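Local coordinates for putative diflavin flavoprotein A 5 (Nostoc sp. PCC 7120, PDB 4FEK) that probably passes electrons from NADH to oxygen, reducing it to water, as a modular flavodiiron protein of which this chain is the N-terminal metallo-beta-lactamase-like domain, at residues A[19-27]-A[179-187]; A[216-227]-A[239-247]. All blocks are in the same frame, centred on the assembly; numbering follows the deposited sequence.

In the fold
The two contacts lie on the two sheets of the metallo-beta-lactamase-like domain. Contact 1 sets the loop 179-187 on strand 18-25 of the seven-stranded sheet; contact 2 packs the start of helix 239-258 against strand 226-229, the last strand of the five-stranded sheet, and against the last part of helix 209-219. They come in series along the chain and their centres are about 21 Å apart, yet they touch: Phe-186 CE2 of contact 1 lies 3.9 Å from Leu-226 CD1 of contact 2. Asp-187 also bonds to Arg-236 and Ser-238, just ahead of the C-terminal helix. Loop 179-187 thus links the N-terminal strands to the C-terminal part of the domain.

Contact 1: residues A[19-27]-A[179-187]; sequences KVLRARSWS and HICGDDVFD
The irregular loop 179-187 runs in the opposite sense to strand 19-25 and closes on it toward Trp-26, whose CA is 5.8 Å from that of Cys-181, against 8.2 Å between the CA atoms of Arg-22 and Val-185. In this metallo-beta-lactamase fold the strand turns Leu-21 and Ala-23 to helix 61-74, while Val-20, Arg-22 and Arg-24 meet the loop. The thiol of Cys-181 sits over one face of the Trp-26 indole in a sulfur-aromatic contact, SG standing 3.6 Å from the centroid of the six-membered ring and nearly on its normal. It reaches there with SG anti to the backbone N (chi1 180°), and its other flank rests on Arg-24 CB.

Toward the loop, Arg-24 offers one nitrogen, NH1, to two acceptors, both close to the guanidinium plane. NH1 meets Gly-182 O at 2.9 Å from above the carbonyl plane, and forms a salt bridge to the anti lone pair of Asp-183 OD1 with a straighter bond (163°). NE is paired with Asp-8, so the guanidinium is held by two carboxylates, which probably limits its rotation. Arg-22, bent at chi3 (81°), lays its guanidinium over Val-185 CA; its NH1 bonds Gln-10 and only weakly Gly-182 O. A water bridges the carboxylate and Arg-24, lying 2.6 Å from Asp-183 OD1 and 3.3 Å from Arg-24 NH2.

Contact 2: residues A[216-227]-A[239-247]; sequences LEKISDLQVRLY and LIALTQAYA
The phenol ring of Tyr-227 is covered on one face by Leu-239, whose CG sits 3.7 Å from the ring centroid and only 9° off the normal in a CH-pi contact; Phe-176 stacks on the ring as well, and Thr-243 OG1 lies at the edge, near the ring plane. In the metallo-beta-lactamase fold this joins the edge strand 226-229 of the five-stranded sheet to the first turns of the C-terminal helix 239-258.

Leu-239 makes the largest share of the packing from the helix. With chi1 at -171°, CG points opposite the backbone N, and this carries the isobutyl group out over the ring. CD2 then leans toward Tyr-227 CZ, whereas CD1 presses on the chain leading into the strand, 3.5 Å from Leu-226 N, and touches Val-224 CG1 at 3.8 Å. The side chains of Val-224 and Leu-239 cross there at about a right angle.

Two turns further along helix 239-258, the backbone at Ala-247 receives CD1 of Leu-216, from the last part of helix 209-219, 3.6 Å from Ala-247 N; CD1 also touches Tyr-246 CB. The Tyr-246 ring itself leads away, to meet Phe-176 and Phe-201.

The polar end of Tyr-227 is met by the helix too, its OH lying 2.6 Å from Thr-243 OG1. That threonine hydroxyl is turned back along its own helix (chi1 -57°, OG1 beside the backbone N). It donates to Leu-239 O at 2.6 Å, while Thr-243 N reaches the same oxygen from the opposite face of the carbonyl plane.

Contact 1: residues A[19-27]-A[179-187]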
loop_
_atom_site.group_PDB
_atom_site.type_symbol
_atom_site.label_atom_id
_atom_site.label_comp_id
_atom_site.label_asym_id
_atom_site.label_seq_id
_atom_site.Cartn_x
_atom_site.Cartn_y
_atom_site.Cartn_z
ATOM N N LYS A 19 -7.309 11.276 -0.634
ATOM C CA LYS A 19 -7.710 10.762 -1.937
ATOM C C LYS A 19 -6.950 9.486 -2.288
ATOM O O LYS A 19 -5.803 9.311 -1.852
ATOM C CB LYS A 19 -7.395 11.772 -3.040
ATOM C CG LYS A 19 -8.135 13.101 -2.880
ATOM C CD LYS A 19 -7.816 14.039 -4.047
ATOM C CE LYS A 19 -8.712 15.289 -3.994
ATOM N NZ LYS A 19 -8.164 16.398 -4.836
ATOM N N VAL A 20 -7.583 8.635 -3.093
ATOM C CA VAL A 20 -6.912 7.466 -3.680
ATOM C C VAL A 20 -6.685 7.767 -5.150
ATOM O O VAL A 20 -7.509 8.457 -5.776
ATOM C CB VAL A 20 -7.713 6.132 -3.484
ATOM C CG1 VAL A 20 -9.110 6.191 -4.131
ATOM C CG2 VAL A 20 -6.927 4.924 -4.064
ATOM N N LEU A 21 -5.537 7.316 -5.667
ATOM C CA LEU A 21 -5.299 7.206 -7.093
ATOM C C LEU A 21 -5.167 5.721 -7.397
ATOM O O LEU A 21 -4.223 5.095 -6.930
ATOM C CB LEU A 21 -3.991 7.918 -7.485
ATOM C CG LEU A 21 -4.021 9.451 -7.540
ATOM C CD1 LEU A 21 -4.029 10.034 -6.132
ATOM C CD2 LEU A 21 -2.841 9.998 -8.356
ATOM N N ARG A 22 -6.121 5.149 -8.130
ATOM C CA ARG A 22 -6.041 3.730 -8.504
ATOM C C ARG A 22 -5.571 3.625 -9.943
ATOM O O ARG A 22 -6.290 4.014 -10.868
ATOM C CB ARG A 22 -7.410 3.052 -8.389
ATOM C CG ARG A 22 -8.149 3.295 -7.085
ATOM C CD ARG A 22 -9.557 2.695 -7.218
ATOM N NE ARG A 22 -9.545 1.272 -6.994
ATOM C CZ ARG A 22 -10.219 0.344 -7.673
ATOM N NH1 ARG A 22 -11.005 0.622 -8.700
ATOM N NH2 ARG A 22 -10.077 -0.911 -7.306
ATOM N N ALA A 23 -4.351 3.157 -10.131
ATOM C CA ALA A 23 -3.825 2.924 -11.463
ATOM C C ALA A 23 -4.384 1.586 -11.876
ATOM O O ALA A 23 -4.173 0.586 -11.182
ATOM C CB ALA A 23 -2.327 2.859 -11.416
ATOM N N ARG A 24 -5.094 1.559 -12.996
ATOM C CA ARG A 24 -5.861 0.377 -13.371
ATOM C C ARG A 24 -5.310 -0.297 -14.609
ATOM O O ARG A 24 -4.874 0.375 -15.559
ATOM C CB ARG A 24 -7.342 0.736 -13.584
ATOM C CG ARG A 24 -7.996 1.363 -12.369
ATOM C CD ARG A 24 -9.496 1.389 -12.508
ATOM N NE ARG A 24 -9.925 2.191 -13.651
ATOM C CZ ARG A 24 -11.166 2.214 -14.125
ATOM N NH1 ARG A 24 -12.119 1.490 -13.552
ATOM N NH2 ARG A 24 -11.452 2.961 -15.185
ATOM N N SER A 25 -5.327 -1.633 -14.591
ATOM C CA SER A 25 -5.011 -2.412 -15.779
ATOM C C SER A 25 -6.000 -3.572 -15.970
ATOM O O SER A 25 -6.220 -4.380 -15.064
ATOM C CB SER A 25 -3.581 -2.944 -15.738
ATOM O OG SER A 25 -3.275 -3.645 -16.948
ATOM N N TRP A 26 -6.605 -3.647 -17.147
ATOM C CA TRP A 26 -7.585 -4.711 -17.399
ATOM C C TRP A 26 -6.947 -6.070 -17.720
ATOM O O TRP A 26 -7.638 -7.095 -17.784
ATOM C CB TRP A 26 -8.580 -4.269 -18.478
ATOM C CG TRP A 26 -9.316 -3.027 -18.046
ATOM C CD1 TRP A 26 -8.943 -1.725 -18.260
ATOM C CD2 TRP A 26 -10.525 -2.975 -17.283
ATOM N NE1 TRP A 26 -9.852 -0.870 -17.683
ATOM C CE2 TRP A 26 -10.836 -1.612 -17.082
ATOM C CE3 TRP A 26 -11.375 -3.948 -16.750
ATOM C CZ2 TRP A 26 -11.966 -1.199 -16.378
ATOM C CZ3 TRP A 26 -12.500 -3.537 -16.053
ATOM C CH2 TRP A 26 -12.788 -2.174 -15.878
ATOM N N SER A 27 -5.629 -6.076 -17.896
ATOM C CA SER A 27 -4.881 -7.303 -18.177
ATOM C C SER A 27 -3.750 -7.451 -17.167
ATOM O O SER A 27 -3.418 -6.492 -16.453
ATOM C CB SER A 27 -4.320 -7.264 -19.600
ATOM O OG SER A 27 -3.543 -6.091 -19.785
ATOM N N HIS A 179 -6.378 -9.005 -6.838
ATOM C CA HIS A 179 -6.025 -8.638 -8.211
ATOM C C HIS A 179 -7.236 -8.654 -9.122
ATOM O O HIS A 179 -7.516 -9.635 -9.806
ATOM C CB HIS A 179 -4.863 -9.483 -8.748
ATOM C CG HIS A 179 -3.536 -9.066 -8.194
ATOM N ND1 HIS A 179 -3.015 -7.798 -8.399
ATOM C CD2 HIS A 179 -2.654 -9.709 -7.394
ATOM C CE1 HIS A 179 -1.849 -7.700 -7.782
ATOM N NE2 HIS A 179 -1.616 -8.840 -7.147
ATOM N N ILE A 180 -7.945 -7.529 -9.118
ATOM C CA ILE A 180 -9.138 -7.386 -9.931
ATOM C C ILE A 180 -9.336 -5.909 -10.258
ATOM O O ILE A 180 -9.240 -5.045 -9.384
ATOM C CB ILE A 180 -10.371 -7.980 -9.231
ATOM C CG1 ILE A 180 -11.627 -7.772 -10.073
ATOM C CG2 ILE A 180 -10.550 -7.374 -7.838
ATOM C CD1 ILE A 180 -12.793 -8.648 -9.652
ATOM N N CYS A 181 -9.573 -5.637 -11.536
ATOM C CA CYS A 181 -9.811 -4.275 -12.012
ATOM C C CYS A 181 -11.288 -4.092 -12.345
ATOM O O CYS A 181 -11.866 -4.888 -13.089
ATOM C CB CYS A 181 -8.971 -4.006 -13.266
ATOM S SG CYS A 181 -9.210 -2.325 -13.934
ATOM N N GLY A 182 -11.891 -3.045 -11.795
ATOM C CA GLY A 182 -13.288 -2.739 -12.038
ATOM C C GLY A 182 -13.550 -1.259 -11.816
ATOM O O GLY A 182 -12.641 -0.514 -11.464
ATOM N N ASP A 183 -14.789 -0.821 -12.019
ATOM C CA ASP A 183 -15.115 0.593 -11.805
ATOM C C ASP A 183 -15.325 0.924 -10.325
ATOM O O ASP A 183 -15.080 2.057 -9.897
ATOM C CB ASP A 183 -16.336 1.016 -12.627
ATOM C CG ASP A 183 -16.076 0.993 -14.133
ATOM O OD1 ASP A 183 -14.903 0.955 -14.561
ATOM O OD2 ASP A 183 -17.059 1.028 -14.897
ATOM N N ASP A 184 -15.772 -0.056 -9.540
ATOM C CA ASP A 184 -16.033 0.167 -8.112
ATOM C C ASP A 184 -14.761 0.372 -7.293
ATOM O O ASP A 184 -13.887 -0.492 -7.273
ATOM C CB ASP A 184 -16.823 -1.006 -7.533
ATOM C CG ASP A 184 -18.241 -1.086 -8.089
ATOM O OD1 ASP A 184 -18.864 -0.017 -8.291
ATOM O OD2 ASP A 184 -18.723 -2.214 -8.334
ATOM N N VAL A 185 -14.672 1.510 -6.611
ATOM C CA VAL A 185 -13.502 1.852 -5.803
ATOM C C VAL A 185 -13.492 1.103 -4.460
ATOM O O VAL A 185 -12.440 0.666 -3.974
ATOM C CB VAL A 185 -13.442 3.376 -5.549
ATOM C CG1 VAL A 185 -12.421 3.723 -4.496
ATOM C CG2 VAL A 185 -13.143 4.138 -6.856
ATOM N N PHE A 186 -14.677 0.944 -3.882
ATOM C CA PHE A 186 -14.832 0.326 -2.564
ATOM C C PHE A 186 -15.438 -1.049 -2.692
ATOM O O PHE A 186 -16.151 -1.327 -3.654
ATOM C CB PHE A 186 -15.720 1.181 -1.662
ATOM C CG PHE A 186 -15.140 2.516 -1.355
ATOM C CD1 PHE A 186 -15.461 3.620 -2.140
ATOM C CD2 PHE A 186 -14.258 2.675 -0.296
ATOM C CE1 PHE A 186 -14.919 4.862 -1.872
ATOM C CE2 PHE A 186 -13.718 3.913 -0.017
ATOM C CZ PHE A 186 -14.038 5.012 -0.814
ATOM N N ASP A 187 -15.157 -1.905 -1.712
ATOM C CA ASP A 187 -15.677 -3.266 -1.723
ATOM C C ASP A 187 -17.209 -3.293 -1.720
ATOM O O ASP A 187 -17.854 -3.413 -0.677
ATOM C CB ASP A 187 -15.089 -4.076 -0.560
ATOM C CG ASP A 187 -15.469 -3.522 0.816
ATOM O OD1 ASP A 187 -16.120 -2.470 0.907
ATOM O OD2 ASP A 187 -15.102 -4.151 1.826
HETATM O O HOH W 1 -10.761 -2.937 -8.501
HETATM O O HOH W 2 -14.150 2.095 -16.807
#

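Contact 2: residues A[216-227]-A[239-247]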
loop_
_atom_site.group_PDB
_atom_site.type_symbol
_atom_site.label_atom_id
_atom_site.label_comp_id
_atom_site.label_asym_id
_atom_site.label_seq_id
_atom_site.Cartn_x
_atom_site.Cartn_y
_atom_site.Cartn_z
ATOM N N LEU A 216 -2.034 -9.383 12.035
ATOM C CA LEU A 216 -3.405 -9.241 12.517
ATOM C C LEU A 216 -3.434 -8.875 14.000
ATOM O O LEU A 216 -4.211 -8.014 14.421
ATOM C CB LEU A 216 -4.208 -10.521 12.249
ATOM C CG LEU A 216 -4.410 -10.901 10.771
ATOM C CD1 LEU A 216 -5.197 -12.215 10.652
ATOM C CD2 LEU A 216 -5.101 -9.790 9.989
ATOM N N GLU A 217 -2.572 -9.513 14.790
ATOM C CA GLU A 217 -2.500 -9.185 16.210
ATOM C C GLU A 217 -2.086 -7.717 16.418
ATOM O O GLU A 217 -2.653 -7.029 17.261
ATOM C CB GLU A 217 -1.529 -10.117 16.940
ATOM C CG GLU A 217 -1.891 -10.389 18.406
ATOM C CD GLU A 217 -1.683 -9.184 19.315
ATOM O OE1 GLU A 217 -0.679 -8.463 19.128
ATOM O OE2 GLU A 217 -2.523 -8.958 20.219
ATOM N N LYS A 218 -1.086 -7.266 15.662
ATOM C CA LYS A 218 -0.613 -5.865 15.730
ATOM C C LYS A 218 -1.700 -4.841 15.453
ATOM O O LYS A 218 -1.815 -3.828 16.150
ATOM C CB LYS A 218 0.572 -5.622 14.781
ATOM C CG LYS A 218 1.927 -6.029 15.345
ATOM C CD LYS A 218 2.962 -6.186 14.233
ATOM C CE LYS A 218 4.198 -6.955 14.706
ATOM N NZ LYS A 218 4.927 -7.620 13.576
ATOM N N ILE A 219 -2.510 -5.090 14.436
ATOM C CA ILE A 219 -3.524 -4.113 14.081
ATOM C C ILE A 219 -4.804 -4.252 14.901
ATOM O O ILE A 219 -5.640 -3.352 14.884
ATOM C CB ILE A 219 -3.869 -4.159 12.578
ATOM C CG1 ILE A 219 -4.628 -5.432 12.235
ATOM C CG2 ILE A 219 -2.606 -4.010 11.703
ATOM C CD1 ILE A 219 -4.941 -5.562 10.744
ATOM N N SER A 220 -4.947 -5.367 15.625
ATOM C CA SER A 220 -6.192 -5.675 16.338
ATOM C C SER A 220 -6.646 -4.618 17.344
ATOM O O SER A 220 -7.839 -4.472 17.582
ATOM C CB SER A 220 -6.135 -7.057 17.014
ATOM O OG SER A 220 -5.234 -7.060 18.095
ATOM N N ASP A 221 -5.716 -3.877 17.936
ATOM C CA ASP A 221 -6.125 -2.805 18.839
ATOM C C ASP A 221 -6.521 -1.482 18.154
ATOM O O ASP A 221 -6.949 -0.545 18.822
ATOM C CB ASP A 221 -5.074 -2.579 19.925
ATOM C CG ASP A 221 -5.250 -3.524 21.104
ATOM O OD1 ASP A 221 -6.363 -3.550 21.682
ATOM O OD2 ASP A 221 -4.288 -4.252 21.437
ATOM N N LEU A 222 -6.411 -1.420 16.833
ATOM C CA LEU A 222 -6.759 -0.208 16.103
ATOM C C LEU A 222 -8.249 -0.120 15.824
ATOM O O LEU A 222 -8.905 -1.119 15.522
ATOM C CB LEU A 222 -5.995 -0.117 14.781
ATOM C CG LEU A 222 -4.484 0.036 14.879
ATOM C CD1 LEU A 222 -3.871 0.207 13.488
ATOM C CD2 LEU A 222 -4.161 1.210 15.787
ATOM N N GLN A 223 -8.783 1.088 15.921
ATOM C CA GLN A 223 -10.132 1.333 15.447
ATOM C C GLN A 223 -10.075 1.732 13.971
ATOM O O GLN A 223 -9.690 2.857 13.648
ATOM C CB GLN A 223 -10.760 2.437 16.276
ATOM C CG GLN A 223 -12.233 2.619 16.047
ATOM C CD GLN A 223 -12.789 3.751 16.885
ATOM O OE1 GLN A 223 -13.540 4.595 16.391
ATOM N NE2 GLN A 223 -12.416 3.780 18.166
ATOM N N VAL A 224 -10.476 0.821 13.085
ATOM C CA VAL A 224 -10.298 1.014 11.637
ATOM C C VAL A 224 -11.617 1.052 10.871
ATOM O O VAL A 224 -12.455 0.156 11.002
ATOM C CB VAL A 224 -9.424 -0.110 11.010
ATOM C CG1 VAL A 224 -9.114 0.195 9.549
ATOM C CG2 VAL A 224 -8.151 -0.309 11.790
ATOM N N ARG A 225 -11.781 2.071 10.038
ATOM C CA ARG A 225 -12.976 2.204 9.213
ATOM C C ARG A 225 -12.731 1.733 7.786
ATOM O O ARG A 225 -13.675 1.408 7.078
ATOM C CB ARG A 225 -13.440 3.665 9.185
ATOM C CG ARG A 225 -13.934 4.180 10.526
ATOM C CD ARG A 225 -14.309 5.649 10.431
ATOM N NE ARG A 225 -15.188 6.047 11.523
ATOM C CZ ARG A 225 -16.461 6.396 11.370
ATOM N NH1 ARG A 225 -17.008 6.414 10.161
ATOM N NH2 ARG A 225 -17.186 6.732 12.430
ATOM N N LEU A 226 -11.465 1.697 7.367
ATOM C CA LEU A 226 -11.129 1.334 5.992
ATOM C C LEU A 226 -9.749 0.699 5.921
ATOM O O LEU A 226 -8.804 1.204 6.547
ATOM C CB LEU A 226 -11.143 2.583 5.095
ATOM C CG LEU A 226 -10.888 2.367 3.603
ATOM C CD1 LEU A 226 -12.160 1.874 2.941
ATOM C CD2 LEU A 226 -10.370 3.651 2.931
ATOM N N TYR A 227 -9.634 -0.398 5.169
ATOM C CA TYR A 227 -8.316 -0.881 4.739
ATOM C C TYR A 227 -8.030 -0.269 3.372
ATOM O O TYR A 227 -8.605 -0.694 2.357
ATOM C CB TYR A 227 -8.242 -2.421 4.604
ATOM C CG TYR A 227 -8.322 -3.207 5.893
ATOM C CD1 TYR A 227 -7.912 -2.659 7.105
ATOM C CD2 TYR A 227 -8.763 -4.530 5.893
ATOM C CE1 TYR A 227 -7.964 -3.396 8.276
ATOM C CE2 TYR A 227 -8.817 -5.274 7.071
ATOM C CZ TYR A 227 -8.412 -4.707 8.253
ATOM O OH TYR A 227 -8.475 -5.449 9.425
ATOM N N LEU A 239 -14.567 -5.227 5.683
ATOM C CA LEU A 239 -13.346 -5.181 6.498
ATOM C C LEU A 239 -13.315 -6.225 7.616
ATOM O O LEU A 239 -12.347 -6.969 7.757
ATOM C CB LEU A 239 -13.220 -3.779 7.109
ATOM C CG LEU A 239 -11.963 -3.317 7.848
ATOM C CD1 LEU A 239 -11.874 -1.796 7.786
ATOM C CD2 LEU A 239 -11.963 -3.789 9.301
ATOM N N ILE A 240 -14.360 -6.251 8.432
ATOM C CA ILE A 240 -14.375 -7.145 9.584
ATOM C C ILE A 240 -14.442 -8.603 9.138
ATOM O O ILE A 240 -13.710 -9.454 9.652
ATOM C CB ILE A 240 -15.514 -6.782 10.586
ATOM C CG1 ILE A 240 -15.228 -5.406 11.212
ATOM C CG2 ILE A 240 -15.637 -7.851 11.663
ATOM C CD1 ILE A 240 -16.440 -4.724 11.855
ATOM N N ALA A 241 -15.284 -8.880 8.151
ATOM C CA ALA A 241 -15.386 -10.235 7.618
ATOM C C ALA A 241 -14.100 -10.703 6.946
ATOM O O ALA A 241 -13.766 -11.881 7.011
ATOM C CB ALA A 241 -16.565 -10.362 6.656
ATOM N N LEU A 242 -13.392 -9.791 6.281
ATOM C CA LEU A 242 -12.170 -10.190 5.594
ATOM C C LEU A 242 -11.092 -10.453 6.634
ATOM O O LEU A 242 -10.291 -11.377 6.498
ATOM C CB LEU A 242 -11.700 -9.126 4.583
ATOM C CG LEU A 242 -10.430 -9.510 3.811
ATOM C CD1 LEU A 242 -10.641 -10.720 2.903
ATOM C CD2 LEU A 242 -9.865 -8.298 3.005
ATOM N N THR A 243 -11.087 -9.638 7.682
ATOM C CA THR A 243 -10.107 -9.773 8.736
ATOM C C THR A 243 -10.310 -11.139 9.425
ATOM O O THR A 243 -9.339 -11.845 9.713
ATOM C CB THR A 243 -10.252 -8.639 9.759
ATOM O OG1 THR A 243 -10.138 -7.372 9.094
ATOM C CG2 THR A 243 -9.190 -8.734 10.830
ATOM N N GLN A 244 -11.570 -11.506 9.664
ATOM C CA GLN A 244 -11.862 -12.813 10.256
ATOM C C GLN A 244 -11.422 -13.935 9.314
ATOM O O GLN A 244 -10.843 -14.936 9.748
ATOM C CB GLN A 244 -13.342 -12.961 10.575
ATOM C CG GLN A 244 -13.667 -14.308 11.209
ATOM C CD GLN A 244 -12.840 -14.591 12.466
ATOM O OE1 GLN A 244 -12.087 -15.575 12.529
ATOM N NE2 GLN A 244 -12.984 -13.733 13.473
ATOM N N ALA A 245 -11.698 -13.762 8.023
ATOM C CA ALA A 245 -11.270 -14.726 7.010
ATOM C C ALA A 245 -9.756 -14.919 6.963
ATOM O O ALA A 245 -9.286 -16.058 6.900
ATOM C CB ALA A 245 -11.809 -14.350 5.637
ATOM N N TYR A 246 -8.994 -13.822 6.982
ATOM C CA TYR A 246 -7.528 -13.905 7.050
ATOM C C TYR A 246 -7.055 -14.726 8.258
ATOM O O TYR A 246 -6.114 -15.528 8.167
ATOM C CB TYR A 246 -6.883 -12.509 7.070
ATOM C CG TYR A 246 -6.404 -12.049 5.699
ATOM C CD1 TYR A 246 -7.277 -12.011 4.611
ATOM C CD2 TYR A 246 -5.098 -11.631 5.501
ATOM C CE1 TYR A 246 -6.836 -11.603 3.348
ATOM C CE2 TYR A 246 -4.661 -11.199 4.238
ATOM C CZ TYR A 246 -5.529 -11.193 3.179
ATOM O OH TYR A 246 -5.068 -10.797 1.942
ATOM N N ALA A 247 -7.698 -14.501 9.390
ATOM C CA ALA A 247 -7.412 -15.264 10.591
ATOM C C ALA A 247 -7.731 -16.748 10.382
ATOM O O ALA A 247 -6.904 -17.617 10.695
ATOM C CB ALA A 247 -8.205 -14.698 11.767
#